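Bacterial transferase hexapeptide (Three repeats) family protein (Acinetobacter baumannii, PDB 4M9C) is an acetyltransferase of the left-handed beta-helix class that serves in the biosynthesis of UDP-N,N'-diacetylbacillosamine, presumably by acetylating a UDP-linked amino sugar. Local coordinates at residues I5-A10 with T67-N72; T98-E103 with T116-N121. All coordinates share one frame; numbering follows the deposited sequence.

Interaction 1 of 2, residues I5-A10 with T67-N72; sequences IGVYGA and TIAIAN
The carbonyl oxygen of T67 accepts one hydrogen bond from the neighbouring strand, from Y8 N at 2.9 Å and close to straight (165° at the hydrogen), and a weaker C-H...O contact from V7 CA at 3.3 Å. On one flank of this pair T67 N donates to G6 O at 3.0 Å. On the other, A69 N donates to Y8 O at 2.9 Å, a more bent bond (138°) made just where the second segment leaves its strand. The three hydrogen bonds and the pairing of V7 with T67 and of Y8 with I68 define a parallel ladder. V7 and T67 point the same way, their CG2 methyls 3.9 Å apart, toward helix 14-24. Because V7 CG1 stands anti to the backbone N (chi1 173°), it reaches along the sheet to A69 CB at 3.9 Å. The opposite face carries Y8 and I68, turned toward helix 73-85, with Y8 CB against I68 CG1. Past the ladder I70 folds back: its CG1 lies 3.5 Å from Y8 O and also packs on the bare CA of G9, whose positive phi belongs to a backbone region favoured by glycine. Beyond it, N72 caps the start of helix 73-85 through OD1, bonded to V75 N. Two adjoining parallel strands, helices on both faces and a glycine-containing turn after the first strand are characteristic of the Rossmann-like PglD N-terminal domain.

Interaction 2 of 2, residues T98-E103 with T116-N121; sequences TVILDE and TCLTSN
Successive coils of a left-handed parallel beta-helix stack here, with T98-E103 lying on T116-N121 in strict register, each residue over the one eighteen positions later. The evidence is a run of backbone bonds: V99 N to T116 O, L118 N to V99 O at 2.8 Å (167° at the hydrogen), and N121 N to D102 O. At the corner of the coil L101 N is shared, donating to L118 O at 3.0 Å and weakly to T119 O. I100 and L118 lie side by side against L112, CG1 of the first 4.1 Å from CD2 of the second; L118 is buried, but I100, on the end strand, remains exposed. V99 and C117 take the other face, where V99 CG1 meets C117 SG. The threonines cross obliquely: T98 OG1 donates to T116 OG1 at 3.0 Å, while S95 N bonds the former and C113 O the latter. T116 OG1 gets there by standing between its own N and carbonyl carbon (chi1 41°). S120 OG receives D102 N at 3.2 Å and is bonded to K15 O of the second subunit; N121 ND2 likewise bonds N46 OD1 of that subunit. The chemistry thus divides the work: main-chain bonds and apolar contacts join the coils, a short hydroxyl relay ties one end, and at the other S120 OG serves both coil and second subunit, which N121 ND2 also reaches.

How the interactions relate
Along the chain the two contacts come in series: interaction 1 closes before interaction 2 opens. Their centres are 24 Å apart, on opposite sides of the chain's centre, and the nearest atoms stay about 13 Å apart, so they do not touch. They share no sheet. Interaction 1 joins strands 3-8 and 63-68, central in a mixed sheet and sandwiched by helices; interaction 2 joins strands 99-100 and 117-118 at the edge, within this chain, of a parallel beta-helix sheet, in a region without alpha-helices. Both use parallel pairing, but one is buried in its own chain, whereas the other meets the N-terminal domain of the second subunit, so both domains take part in the assembly.

Interaction 1 of 2, residues I5-A10 with T67-N72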
ATOM      1  N   ILE A   5      27.496  -1.617  13.874  1.00 31.05           N
ATOM      2  CA  ILE A   5      26.156  -1.050  13.820  1.00 30.28           C
ATOM      3  C   ILE A   5      25.265  -1.728  14.850  1.00 28.98           C
ATOM      4  O   ILE A   5      25.200  -2.956  14.925  1.00 28.57           O
ATOM      5  CB  ILE A   5      25.545  -1.178  12.407  1.00 28.76           C
ATOM      6  CG1 ILE A   5      26.239  -0.196  11.449  1.00 29.27           C
ATOM      7  CG2 ILE A   5      24.053  -0.932  12.459  1.00 25.30           C
ATOM      8  CD1 ILE A   5      25.789  -0.303   9.984  1.00 34.13           C
ATOM      9  N   GLY A   6      24.598  -0.928  15.669  1.00 25.78           N
ATOM     10  CA  GLY A   6      23.624  -1.484  16.586  1.00 27.14           C
ATOM     11  C   GLY A   6      22.206  -1.160  16.159  1.00 28.68           C
ATOM     12  O   GLY A   6      21.933  -0.056  15.669  1.00 28.80           O
ATOM     13  N   VAL A   7      21.310  -2.128  16.331  1.00 29.63           N
ATOM     14  CA  VAL A   7      19.877  -1.889  16.177  1.00 28.37           C
ATOM     15  C   VAL A   7      19.286  -1.851  17.589  1.00 32.52           C
ATOM     16  O   VAL A   7      19.278  -2.865  18.294  1.00 29.64           O
ATOM     17  CB  VAL A   7      19.194  -3.005  15.342  1.00 26.15           C
ATOM     18  CG1 VAL A   7      17.669  -2.838  15.339  1.00 23.97           C
ATOM     19  CG2 VAL A   7      19.750  -3.037  13.911  1.00 22.98           C
ATOM     20  N   TYR A   8      18.810  -0.683  18.009  1.00 28.25           N
ATOM     21  CA  TYR A   8      18.356  -0.515  19.386  1.00 30.95           C
ATOM     22  C   TYR A   8      16.910  -0.955  19.500  1.00 29.55           C
ATOM     23  O   TYR A   8      16.013  -0.304  18.972  1.00 29.99           O
ATOM     24  CB  TYR A   8      18.515   0.935  19.840  1.00 30.89           C
ATOM     25  CG  TYR A   8      18.919   1.083  21.306  1.00 36.08           C
ATOM     26  CD1 TYR A   8      18.352   0.283  22.291  1.00 33.12           C
ATOM     27  CD2 TYR A   8      19.867   2.027  21.692  1.00 32.16           C
ATOM     28  CE1 TYR A   8      18.725   0.417  23.624  1.00 36.04           C
ATOM     29  CE2 TYR A   8      20.242   2.169  23.008  1.00 34.76           C
ATOM     30  CZ  TYR A   8      19.669   1.367  23.973  1.00 39.01           C
ATOM     31  OH  TYR A   8      20.055   1.521  25.289  1.00 42.90           O
ATOM     32  N   GLY A   9      16.696  -2.075  20.177  1.00 32.13           N
ATOM     33  CA  GLY A   9      15.387  -2.698  20.240  1.00 30.83           C
ATOM     34  C   GLY A   9      15.413  -4.074  19.597  1.00 34.32           C
ATOM     35  O   GLY A   9      15.452  -4.192  18.372  1.00 33.41           O
ATOM     36  N   ALA A  10      15.409  -5.118  20.422  1.00 31.15           N
ATOM     37  CA  ALA A  10      15.361  -6.484  19.927  1.00 29.53           C
ATOM     38  C   ALA A  10      13.912  -6.867  19.666  1.00 32.33           C
ATOM     39  O   ALA A  10      13.597  -7.505  18.662  1.00 36.10           O
ATOM     40  CB  ALA A  10      15.990  -7.430  20.919  1.00 33.72           C
ATOM     41  N   THR A  67      20.785   2.480  14.609  1.00 26.43           N
ATOM     42  CA  THR A  67      19.418   2.813  14.234  1.00 26.28           C
ATOM     43  C   THR A  67      18.513   2.331  15.364  1.00 26.95           C
ATOM     44  O   THR A  67      18.624   1.194  15.832  1.00 27.10           O
ATOM     45  CB  THR A  67      18.996   2.184  12.872  1.00 23.09           C
ATOM     46  OG1 THR A  67      17.597   2.410  12.653  1.00 27.42           O
ATOM     47  CG2 THR A  67      19.245   0.684  12.877  1.00 22.56           C
ATOM     48  N   ILE A  68      17.633   3.212  15.825  1.00 28.12           N
ATOM     49  CA  ILE A  68      16.737   2.884  16.921  1.00 24.26           C
ATOM     50  C   ILE A  68      15.441   2.333  16.330  1.00 28.21           C
ATOM     51  O   ILE A  68      14.677   3.065  15.713  1.00 26.72           O
ATOM     52  CB  ILE A  68      16.439   4.137  17.757  1.00 29.37           C
ATOM     53  CG1 ILE A  68      17.739   4.668  18.393  1.00 30.76           C
ATOM     54  CG2 ILE A  68      15.356   3.844  18.813  1.00 30.67           C
ATOM     55  CD1 ILE A  68      17.638   6.106  18.916  1.00 30.03           C
ATOM     56  N   ALA A  69      15.205   1.039  16.516  1.00 27.08           N
ATOM     57  CA  ALA A  69      14.023   0.384  15.969  1.00 26.08           C
ATOM     58  C   ALA A  69      12.758   0.718  16.767  1.00 30.19           C
ATOM     59  O   ALA A  69      11.637   0.553  16.283  1.00 31.13           O
ATOM     60  CB  ALA A  69      14.243  -1.126  15.946  1.00 26.40           C
ATOM     61  N   ILE A  70      12.945   1.189  17.993  1.00 28.36           N
ATOM     62  CA  ILE A  70      11.832   1.383  18.928  1.00 27.30           C
ATOM     63  C   ILE A  70      10.829   2.447  18.496  1.00 27.22           C
ATOM     64  O   ILE A  70      11.189   3.611  18.285  1.00 27.24           O
ATOM     65  CB  ILE A  70      12.383   1.667  20.333  1.00 29.54           C
ATOM     66  CG1 ILE A  70      13.121   0.415  20.834  1.00 29.07           C
ATOM     67  CG2 ILE A  70      11.259   2.103  21.290  1.00 29.57           C
ATOM     68  CD1 ILE A  70      14.060   0.655  22.009  1.00 33.65           C
ATOM     69  N   ALA A  71       9.568   2.036  18.346  1.00 25.09           N
ATOM     70  CA  ALA A  71       8.513   2.930  17.873  1.00 27.18           C
ATOM     71  C   ALA A  71       8.058   3.907  18.959  1.00 28.97           C
ATOM     72  O   ALA A  71       7.694   5.047  18.666  1.00 25.93           O
ATOM     73  CB  ALA A  71       7.315   2.120  17.349  1.00 28.83           C
ATOM     74  N   ASN A  72       8.067   3.442  20.207  1.00 28.39           N
ATOM     75  CA  ASN A  72       7.728   4.285  21.363  1.00 29.41           C
ATOM     76  C   ASN A  72       8.579   5.546  21.363  1.00 27.13           C
ATOM     77  O   ASN A  72       9.776   5.487  21.635  1.00 26.50           O
ATOM     78  CB  ASN A  72       7.981   3.507  22.658  1.00 25.73           C
ATOM     79  CG  ASN A  72       7.538   4.272  23.915  1.00 31.46           C
ATOM     80  OD1 ASN A  72       7.685   5.491  24.016  1.00 29.16           O
ATOM     81  ND2 ASN A  72       7.005   3.543  24.876  1.00 27.68           N
TER

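Interaction 2 of 2, residues T98-E103 with T116-N121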
ATOM      1  N   THR A  98      11.243   2.210  -1.132  1.00 24.47           N
ATOM      2  CA  THR A  98      10.765   3.501  -0.626  1.00 23.83           C
ATOM      3  C   THR A  98      10.815   4.545  -1.738  1.00 28.16           C
ATOM      4  O   THR A  98      11.777   4.596  -2.507  1.00 24.77           O
ATOM      5  CB  THR A  98      11.618   4.004   0.564  1.00 24.51           C
ATOM      6  OG1 THR A  98      11.389   3.176   1.715  1.00 23.36           O
ATOM      7  CG2 THR A  98      11.272   5.454   0.925  1.00 25.48           C
ATOM      8  N   VAL A  99       9.777   5.367  -1.823  1.00 23.09           N
ATOM      9  CA  VAL A  99       9.724   6.447  -2.799  1.00 25.10           C
ATOM     10  C   VAL A  99       9.763   7.799  -2.088  1.00 27.97           C
ATOM     11  O   VAL A  99       9.000   8.033  -1.142  1.00 28.76           O
ATOM     12  CB  VAL A  99       8.433   6.362  -3.646  1.00 26.47           C
ATOM     13  CG1 VAL A  99       8.257   7.620  -4.511  1.00 23.74           C
ATOM     14  CG2 VAL A  99       8.445   5.104  -4.505  1.00 28.18           C
ATOM     15  N   ILE A 100      10.661   8.674  -2.532  1.00 24.56           N
ATOM     16  CA  ILE A 100      10.738  10.053  -2.049  1.00 24.38           C
ATOM     17  C   ILE A 100      10.823  10.972  -3.274  1.00 31.85           C
ATOM     18  O   ILE A 100      11.680  10.765  -4.131  1.00 26.44           O
ATOM     19  CB  ILE A 100      11.994  10.272  -1.172  1.00 29.61           C
ATOM     20  CG1 ILE A 100      11.977   9.344   0.052  1.00 25.40           C
ATOM     21  CG2 ILE A 100      12.109  11.741  -0.744  1.00 24.01           C
ATOM     22  CD1 ILE A 100      13.335   9.244   0.753  1.00 26.17           C
ATOM     23  N   LEU A 101       9.929  11.962  -3.367  1.00 27.48           N
ATOM     24  CA  LEU A 101       9.893  12.860  -4.519  1.00 29.03           C
ATOM     25  C   LEU A 101      10.673  14.176  -4.299  1.00 29.25           C
ATOM     26  O   LEU A 101      11.809  14.152  -3.810  1.00 34.09           O
ATOM     27  CB  LEU A 101       8.445  13.110  -4.965  1.00 27.70           C
ATOM     28  CG  LEU A 101       7.682  11.836  -5.373  1.00 27.89           C
ATOM     29  CD1 LEU A 101       6.287  12.151  -5.917  1.00 27.22           C
ATOM     30  CD2 LEU A 101       8.482  11.021  -6.399  1.00 27.90           C
ATOM     31  N   ASP A 102      10.074  15.311  -4.650  1.00 30.73           N
ATOM     32  CA  ASP A 102      10.801  16.590  -4.694  1.00 30.17           C
ATOM     33  C   ASP A 102      10.817  17.359  -3.373  1.00 31.26           C
ATOM     34  O   ASP A 102       9.817  17.414  -2.677  1.00 27.95           O
ATOM     35  CB  ASP A 102      10.181  17.516  -5.742  1.00 31.76           C
ATOM     36  CG  ASP A 102      10.735  17.289  -7.140  1.00 39.72           C
ATOM     37  OD1 ASP A 102      11.730  16.542  -7.286  1.00 36.64           O
ATOM     38  OD2 ASP A 102      10.164  17.873  -8.089  1.00 38.39           O
ATOM     39  N   GLU A 103      11.947  17.986  -3.063  1.00 30.73           N
ATOM     40  CA  GLU A 103      12.000  18.959  -1.974  1.00 32.57           C
ATOM     41  C   GLU A 103      11.514  18.361  -0.654  1.00 32.12           C
ATOM     42  O   GLU A 103      10.708  18.965   0.058  1.00 32.48           O
ATOM     43  CB  GLU A 103      11.167  20.198  -2.318  1.00 32.38           C
ATOM     44  CG  GLU A 103      11.607  20.930  -3.588  1.00 39.86           C
ATOM     45  CD  GLU A 103      12.955  21.627  -3.442  1.00 44.04           C
ATOM     46  OE1 GLU A 103      13.403  21.851  -2.294  1.00 40.35           O
ATOM     47  OE2 GLU A 103      13.566  21.952  -4.484  1.00 55.21           O
ATOM     48  N   THR A 116       6.917   2.569   1.779  1.00 21.55           N
ATOM     49  CA  THR A 116       6.648   3.924   2.244  1.00 24.78           C
ATOM     50  C   THR A 116       6.832   4.928   1.120  1.00 24.36           C
ATOM     51  O   THR A 116       7.544   4.672   0.148  1.00 23.47           O
ATOM     52  CB  THR A 116       7.553   4.341   3.406  1.00 24.45           C
ATOM     53  OG1 THR A 116       8.890   3.882   3.161  1.00 24.20           O
ATOM     54  CG2 THR A 116       7.020   3.769   4.727  1.00 21.69           C
ATOM     55  N   CYS A 117       6.209   6.086   1.278  1.00 22.20           N
ATOM     56  CA  CYS A 117       6.215   7.093   0.238  1.00 23.03           C
ATOM     57  C   CYS A 117       6.164   8.477   0.852  1.00 26.05           C
ATOM     58  O   CYS A 117       5.297   8.762   1.675  1.00 26.09           O
ATOM     59  CB  CYS A 117       5.010   6.893  -0.683  1.00 21.00           C
ATOM     60  SG  CYS A 117       4.950   8.054  -2.108  1.00 26.13           S
ATOM     61  N   LEU A 118       7.112   9.323   0.468  1.00 23.52           N
ATOM     62  CA  LEU A 118       7.098  10.738   0.817  1.00 23.77           C
ATOM     63  C   LEU A 118       7.014  11.498  -0.510  1.00 27.53           C
ATOM     64  O   LEU A 118       7.842  11.270  -1.396  1.00 25.74           O
ATOM     65  CB  LEU A 118       8.398  11.101   1.535  1.00 25.29           C
ATOM     66  CG  LEU A 118       8.570  10.995   3.060  1.00 34.32           C
ATOM     67  CD1 LEU A 118       7.554  10.095   3.780  1.00 23.80           C
ATOM     68  CD2 LEU A 118       9.990  10.595   3.394  1.00 24.73           C
ATOM     69  N   THR A 119       6.025  12.376  -0.676  1.00 23.82           N
ATOM     70  CA  THR A 119       5.866  13.045  -1.967  1.00 26.29           C
ATOM     71  C   THR A 119       6.750  14.296  -2.105  1.00 25.89           C
ATOM     72  O   THR A 119       7.962  14.168  -2.153  1.00 27.79           O
ATOM     73  CB  THR A 119       4.388  13.302  -2.338  1.00 31.07           C
ATOM     74  OG1 THR A 119       3.783  14.191  -1.394  1.00 29.10           O
ATOM     75  CG2 THR A 119       3.603  11.982  -2.380  1.00 25.31           C
ATOM     76  N   SER A 120       6.164  15.490  -2.167  1.00 24.75           N
ATOM     77  CA  SER A 120       6.951  16.697  -2.445  1.00 29.29           C
ATOM     78  C   SER A 120       6.714  17.868  -1.486  1.00 28.49           C
ATOM     79  O   SER A 120       5.597  18.087  -1.026  1.00 26.02           O
ATOM     80  CB  SER A 120       6.683  17.184  -3.878  1.00 28.64           C
ATOM     81  OG  SER A 120       6.989  16.171  -4.814  1.00 32.19           O
ATOM     82  N   ASN A 121       7.772  18.633  -1.228  1.00 26.25           N
ATOM     83  CA  ASN A 121       7.666  19.855  -0.439  1.00 26.72           C
ATOM     84  C   ASN A 121       7.222  19.518   0.971  1.00 27.62           C
ATOM     85  O   ASN A 121       6.141  19.906   1.407  1.00 25.04           O
ATOM     86  CB  ASN A 121       6.695  20.837  -1.093  1.00 29.66           C
ATOM     87  CG  ASN A 121       7.226  21.378  -2.406  1.00 33.45           C
ATOM     88  OD1 ASN A 121       7.931  22.383  -2.439  1.00 33.18           O
ATOM     89  ND2 ASN A 121       6.929  20.683  -3.486  1.00 28.50           N
TER